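Local atomic coordinates of FAD:protein FMN transferase (Pseudomonas stutzeri ATCC 14405 = CCUG 16156, PDB entry 5MGY), a protein that probably transfers FMN from FAD to a threonine side chain of a target protein, releasing AMP, with magnesium as its cofactor. Residues A[135-140]-A[146-151]; A[49-54]-A[59-64]. All blocks are in the same frame, centred on the assembly; numbering follows the deposited sequence.

Contact 1: A[135-140]-A[146-151]; sequences QQHLSI and CKAVAL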
loop_
_atom_site.group_PDB
_atom_site.type_symbol
_atom_site.label_atom_id
_atom_site.label_comp_id
_atom_site.label_asym_id
_atom_site.label_seq_id
_atom_site.Cartn_x
_atom_site.Cartn_y
_atom_site.Cartn_z
ATOM N N GLN A 135 10.783 -7.875 -12.241
ATOM C CA GLN A 135 9.834 -8.935 -11.766
ATOM C C GLN A 135 9.891 -10.239 -12.516
ATOM O O GLN A 135 9.723 -11.298 -11.945
ATOM C CB GLN A 135 8.389 -8.377 -11.855
ATOM C CG GLN A 135 7.287 -9.174 -11.156
ATOM C CD GLN A 135 6.947 -8.645 -9.736
ATOM O OE1 GLN A 135 6.694 -7.424 -9.538
ATOM N NE2 GLN A 135 6.927 -9.584 -8.725
ATOM N N GLN A 136 10.100 -10.175 -13.813
ATOM C CA GLN A 136 10.191 -11.407 -14.631
ATOM C C GLN A 136 11.324 -12.316 -14.218
ATOM O O GLN A 136 11.279 -13.532 -14.510
ATOM C CB GLN A 136 10.332 -11.107 -16.140
ATOM C CG GLN A 136 11.632 -10.508 -16.644
ATOM C CD GLN A 136 11.747 -9.005 -16.475
ATOM O OE1 GLN A 136 10.971 -8.367 -15.762
ATOM N NE2 GLN A 136 12.745 -8.421 -17.135
ATOM N N HIS A 137 12.362 -11.728 -13.604
ATOM C CA HIS A 137 13.497 -12.469 -13.076
ATOM C C HIS A 137 13.298 -13.142 -11.689
ATOM O O HIS A 137 14.201 -13.827 -11.188
ATOM C CB HIS A 137 14.677 -11.522 -13.033
ATOM C CG HIS A 137 15.159 -11.135 -14.387
ATOM N ND1 HIS A 137 15.283 -9.821 -14.787
ATOM C CD2 HIS A 137 15.530 -11.897 -15.441
ATOM C CE1 HIS A 137 15.727 -9.791 -16.027
ATOM N NE2 HIS A 137 15.884 -11.035 -16.440
ATOM N N LEU A 138 12.121 -12.960 -11.094
ATOM C CA LEU A 138 11.810 -13.474 -9.791
ATOM C C LEU A 138 10.874 -14.629 -9.976
ATOM O O LEU A 138 9.921 -14.537 -10.729
ATOM C CB LEU A 138 11.130 -12.379 -9.015
ATOM C CG LEU A 138 10.789 -12.528 -7.561
ATOM C CD1 LEU A 138 12.082 -12.727 -6.826
ATOM C CD2 LEU A 138 10.101 -11.281 -7.064
ATOM N N SER A 139 11.153 -15.742 -9.326
ATOM C CA SER A 139 10.259 -16.899 -9.415
ATOM C C SER A 139 10.207 -17.694 -8.112
ATOM O O SER A 139 11.094 -17.616 -7.242
ATOM C CB SER A 139 10.649 -17.799 -10.570
ATOM O OG SER A 139 11.990 -18.246 -10.464
ATOM N N ILE A 140 9.129 -18.460 -7.968
ATOM C CA ILE A 140 8.879 -19.227 -6.739
ATOM C C ILE A 140 9.033 -20.681 -7.111
ATOM O O ILE A 140 8.527 -21.120 -8.108
ATOM C CB ILE A 140 7.470 -18.968 -6.219
ATOM C CG1 ILE A 140 7.440 -17.684 -5.444
ATOM C CG2 ILE A 140 7.007 -20.072 -5.318
ATOM C CD1 ILE A 140 6.029 -17.106 -5.353
ATOM N N CYS A 146 13.543 -17.613 -6.217
ATOM C CA CYS A 146 14.695 -17.631 -7.089
ATOM C C CYS A 146 14.890 -16.295 -7.747
ATOM O O CYS A 146 13.921 -15.573 -8.027
ATOM C CB CYS A 146 14.549 -18.720 -8.104
ATOM S SG CYS A 146 14.411 -20.282 -7.229
ATOM N N LYS A 147 16.153 -15.951 -7.985
ATOM C CA LYS A 147 16.447 -14.749 -8.712
ATOM C C LYS A 147 17.470 -14.963 -9.802
ATOM O O LYS A 147 18.561 -15.457 -9.519
ATOM C CB LYS A 147 16.864 -13.638 -7.765
ATOM C CG LYS A 147 18.187 -13.794 -7.063
ATOM C CD LYS A 147 18.157 -12.896 -5.852
ATOM C CE LYS A 147 19.460 -12.225 -5.592
ATOM N NZ LYS A 147 19.353 -11.294 -4.446
ATOM N N ALA A 148 17.116 -14.563 -11.037
ATOM C CA ALA A 148 17.984 -14.716 -12.193
ATOM C C ALA A 148 19.003 -13.598 -12.391
ATOM O O ALA A 148 19.967 -13.794 -13.104
ATOM C CB ALA A 148 17.169 -14.853 -13.412
ATOM N N VAL A 149 18.780 -12.435 -11.778
ATOM C CA VAL A 149 19.728 -11.333 -11.728
ATOM C C VAL A 149 19.900 -10.935 -10.258
ATOM O O VAL A 149 19.156 -11.402 -9.439
ATOM C CB VAL A 149 19.215 -10.095 -12.567
ATOM C CG1 VAL A 149 18.735 -10.475 -13.978
ATOM C CG2 VAL A 149 18.131 -9.326 -11.846
ATOM N N ALA A 150 20.807 -10.025 -9.921
ATOM C CA ALA A 150 20.997 -9.617 -8.492
ATOM C C ALA A 150 19.878 -8.752 -7.969
ATOM O O ALA A 150 20.143 -7.603 -7.581
ATOM C CB ALA A 150 22.343 -8.884 -8.252
ATOM N N LEU A 151 18.679 -9.323 -7.899
ATOM C CA LEU A 151 17.471 -8.595 -7.427
ATOM C C LEU A 151 17.508 -8.144 -5.976
ATOM O O LEU A 151 17.940 -8.877 -5.067
ATOM C CB LEU A 151 16.184 -9.434 -7.596
ATOM C CG LEU A 151 15.726 -9.762 -9.033
ATOM C CD1 LEU A 151 14.455 -10.592 -9.022
ATOM C CD2 LEU A 151 15.537 -8.519 -9.872
#
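S139 and C146 form a hydrogen-bonded pair of an antiparallel beta hairpin made by strands 138-141 and 144-147. S139 N donates to C146 O, and C146 N returns a bond to S139 O at 2.7 Å. The pairing runs on beyond the strand, where A148 N reaches H137 O at 3.0 Å. Between these bonds lies the non-hydrogen-bonded pair L138 and K147, next to which K147 CA makes a CA-H...O contact with H137 O.

The aromatic contact belongs to H137 and V149. V149 CG1 sits over the centre of the imidazole, 3.5 Å from the ring centroid, in a CH-pi contact; Q136 CG covers the opposite face, so the ring is sandwiched. A chi1 of -68° sets H137 CG beside its own backbone N, and a chi2 of 125° turns the ring so that a face meets V149 CG1. Replacing H137 by an alanine removes the ring, which would probably leave V149 CG1 without its aromatic partner and open a gap between V149 and Q136.

The apolar contact is made by L151, whose CD1 packs against L138 CB at 3.8 Å, and L138 also rests on V84 of helix 78-93. On the face of S139 and C146, C146 SG is joined to C73 in a disulfide that ties the hairpin to strand 73-75, while S139 OG lies 3.5 Å from C146 CB.

Contact 2: A[49-54]-A[59-64]; sequences LDKQLS and DSDVER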
loop_
_atom_site.group_PDB
_atom_site.type_symbol
_atom_site.label_atom_id
_atom_site.label_comp_id
_atom_site.label_asym_id
_atom_site.label_seq_id
_atom_site.Cartn_x
_atom_site.Cartn_y
_atom_site.Cartn_z
ATOM N N LEU A 49 5.961 -9.066 10.340
ATOM C CA LEU A 49 6.124 -8.379 9.074
ATOM C C LEU A 49 7.458 -7.711 9.037
ATOM O O LEU A 49 8.140 -7.774 8.027
ATOM C CB LEU A 49 5.029 -7.360 8.811
ATOM C CG LEU A 49 3.666 -7.955 8.501
ATOM C CD1 LEU A 49 2.566 -6.928 8.638
ATOM C CD2 LEU A 49 3.592 -8.455 7.115
ATOM N N ASP A 50 7.842 -7.103 10.142
ATOM C CA ASP A 50 9.095 -6.397 10.197
ATOM C C ASP A 50 10.285 -7.375 10.063
ATOM O O ASP A 50 11.255 -7.100 9.413
ATOM C CB ASP A 50 9.155 -5.686 11.508
ATOM C CG ASP A 50 10.028 -4.445 11.478
ATOM O OD1 ASP A 50 9.621 -3.422 11.871
ATOM O OD2 ASP A 50 11.177 -4.370 11.168
ATOM N N LYS A 51 10.188 -8.523 10.682
ATOM C CA LYS A 51 11.277 -9.480 10.686
ATOM C C LYS A 51 11.415 -10.105 9.315
ATOM O O LYS A 51 12.515 -10.340 8.913
ATOM C CB LYS A 51 11.027 -10.571 11.763
ATOM C CG LYS A 51 12.256 -11.304 12.213
ATOM C CD LYS A 51 12.560 -12.526 11.374
ATOM C CE LYS A 51 14.005 -12.960 11.607
ATOM N NZ LYS A 51 14.506 -13.784 10.474
ATOM N N GLN A 52 10.297 -10.419 8.655
ATOM C CA GLN A 52 10.293 -11.097 7.358
ATOM C C GLN A 52 10.589 -10.082 6.211
ATOM O O GLN A 52 11.434 -10.352 5.370
ATOM C CB GLN A 52 8.970 -11.909 7.118
ATOM C CG GLN A 52 8.702 -13.064 8.096
ATOM C CD GLN A 52 7.584 -14.017 7.663
ATOM O OE1 GLN A 52 7.497 -14.429 6.532
ATOM N NE2 GLN A 52 6.751 -14.391 8.573
ATOM N N LEU A 53 9.982 -8.896 6.229
ATOM C CA LEU A 53 9.888 -8.045 5.000
ATOM C C LEU A 53 10.585 -6.701 5.020
ATOM O O LEU A 53 10.748 -6.146 3.981
ATOM C CB LEU A 53 8.442 -7.727 4.674
ATOM C CG LEU A 53 7.385 -8.818 4.684
ATOM C CD1 LEU A 53 6.020 -8.197 4.519
ATOM C CD2 LEU A 53 7.651 -9.788 3.569
ATOM N N SER A 54 10.938 -6.138 6.169
ATOM C CA SER A 54 11.630 -4.846 6.189
ATOM C C SER A 54 13.060 -4.890 5.675
ATOM O O SER A 54 13.894 -5.613 6.165
ATOM C CB SER A 54 11.717 -4.299 7.579
ATOM O OG SER A 54 12.321 -3.038 7.534
ATOM N N ASP A 59 18.670 -8.170 9.759
ATOM C CA ASP A 59 18.380 -9.586 10.036
ATOM C C ASP A 59 17.086 -10.032 9.461
ATOM O O ASP A 59 16.587 -11.070 9.836
ATOM C CB ASP A 59 18.451 -9.913 11.523
ATOM C CG ASP A 59 17.363 -9.253 12.314
ATOM O OD1 ASP A 59 16.943 -9.858 13.339
ATOM O OD2 ASP A 59 16.939 -8.144 11.910
ATOM N N SER A 60 16.566 -9.279 8.507
ATOM C CA SER A 60 15.341 -9.660 7.889
ATOM C C SER A 60 15.528 -10.723 6.838
ATOM O O SER A 60 16.611 -10.839 6.217
ATOM C CB SER A 60 14.618 -8.457 7.314
ATOM O OG SER A 60 15.245 -7.995 6.167
ATOM N N ASP A 61 14.451 -11.482 6.618
ATOM C CA ASP A 61 14.455 -12.509 5.602
ATOM C C ASP A 61 14.648 -11.890 4.218
ATOM O O ASP A 61 15.518 -12.289 3.445
ATOM C CB ASP A 61 13.216 -13.355 5.731
ATOM C CG ASP A 61 13.205 -14.125 7.044
ATOM O OD1 ASP A 61 13.883 -15.178 7.149
ATOM O OD2 ASP A 61 12.577 -13.652 8.010
ATOM N N VAL A 62 13.890 -10.849 3.931
ATOM C CA VAL A 62 14.047 -10.209 2.651
ATOM C C VAL A 62 15.448 -9.689 2.521
ATOM O O VAL A 62 15.969 -9.794 1.464
ATOM C CB VAL A 62 13.019 -9.107 2.386
ATOM C CG1 VAL A 62 13.186 -7.958 3.339
ATOM C CG2 VAL A 62 13.171 -8.545 1.004
ATOM N N GLU A 63 16.090 -9.175 3.569
ATOM C CA GLU A 63 17.513 -8.716 3.422
ATOM C C GLU A 63 18.530 -9.823 3.226
ATOM O O GLU A 63 19.566 -9.596 2.574
ATOM C CB GLU A 63 18.003 -7.802 4.548
ATOM C CG GLU A 63 17.530 -6.349 4.404
ATOM C CD GLU A 63 18.151 -5.563 3.246
ATOM O OE1 GLU A 63 19.325 -5.193 3.367
ATOM O OE2 GLU A 63 17.450 -5.258 2.253
ATOM N N ARG A 64 18.245 -10.997 3.780
ATOM C CA ARG A 64 19.049 -12.152 3.503
ATOM C C ARG A 64 18.955 -12.520 2.002
ATOM O O ARG A 64 19.976 -12.732 1.355
ATOM C CB ARG A 64 18.599 -13.296 4.401
ATOM C CG ARG A 64 19.518 -14.503 4.379
ATOM C CD ARG A 64 18.994 -15.624 5.235
ATOM N NE ARG A 64 17.936 -16.403 4.546
ATOM C CZ ARG A 64 16.657 -16.464 4.907
ATOM N NH1 ARG A 64 16.238 -15.761 5.963
ATOM N NH2 ARG A 64 15.802 -17.217 4.195
#
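K51 and D61 form a salt bridge across a helix-loop-helix corner, in which the C-terminal end of helix 35-53 meets the N-terminal end of helix 61-67 and a short loop closes the turn. K51 NZ approaches D61 OD2 at 3.1 Å from above the carboxylate plane. The lysine chain leaves with CG anti to the backbone N (chi1 -159°) and then bends at chi2, a course that carries the ammonium across to the aspartate; NZ also makes a weak bond to D59 O.

The backbones meet through carbonyls near the end of the first helix. K51 O accepts from D61 N, and Q52 O accepts from V62 N at 2.9 Å. Two amides at the start of helix 61-67 thus bond two carbonyls from the last turn of helix 35-53.

S60 joins both helix ends through one hydroxyl. Its OG donates to S54 O at 2.7 Å and accepts from E63 N at 3.0 Å, so the N-cap of helix 61-67 is also bonded to the residue that follows helix 35-53. R57 O, in the loop between the helices, is a further hydrogen-bond partner of this hydroxyl. A chi1 of 73° sets OG between its own backbone N and carbonyl carbon, within reach of S54 O and E63 N.

In the second shell, R64 holds the other oxygen of D61, and the carboxylate links two cationic side chains. Such flanking would probably favour its ionised form. E74 pairs in turn with R64 NE, while M79 of helix 78-93 touches Q52. R64 NH1 reaches D61 OD1 at 2.7 Å, on the anti side of the carboxylate and close to the guanidinium plane.

In the fold
Contact 2 closes before contact 1 opens along the chain, and the two lie with centres about 17 Å apart and nearest atoms about 6 Å apart, without touching. Helix 78-93 connects them: V84 meets L138 of contact 1, while M79, V80 and L83 meet contact 2. Strand 73-75 offers a second route, since C73 forms the disulfide with C146 and E74 a salt bridge with R64. Neither contact supplies a ligand to the magnesium ion held by S157, D271 and T275. The L53 side chain of contact 2 is about 12 Å from the metal, and that of L138 in contact 1 about 11 Å from the S157 side chain.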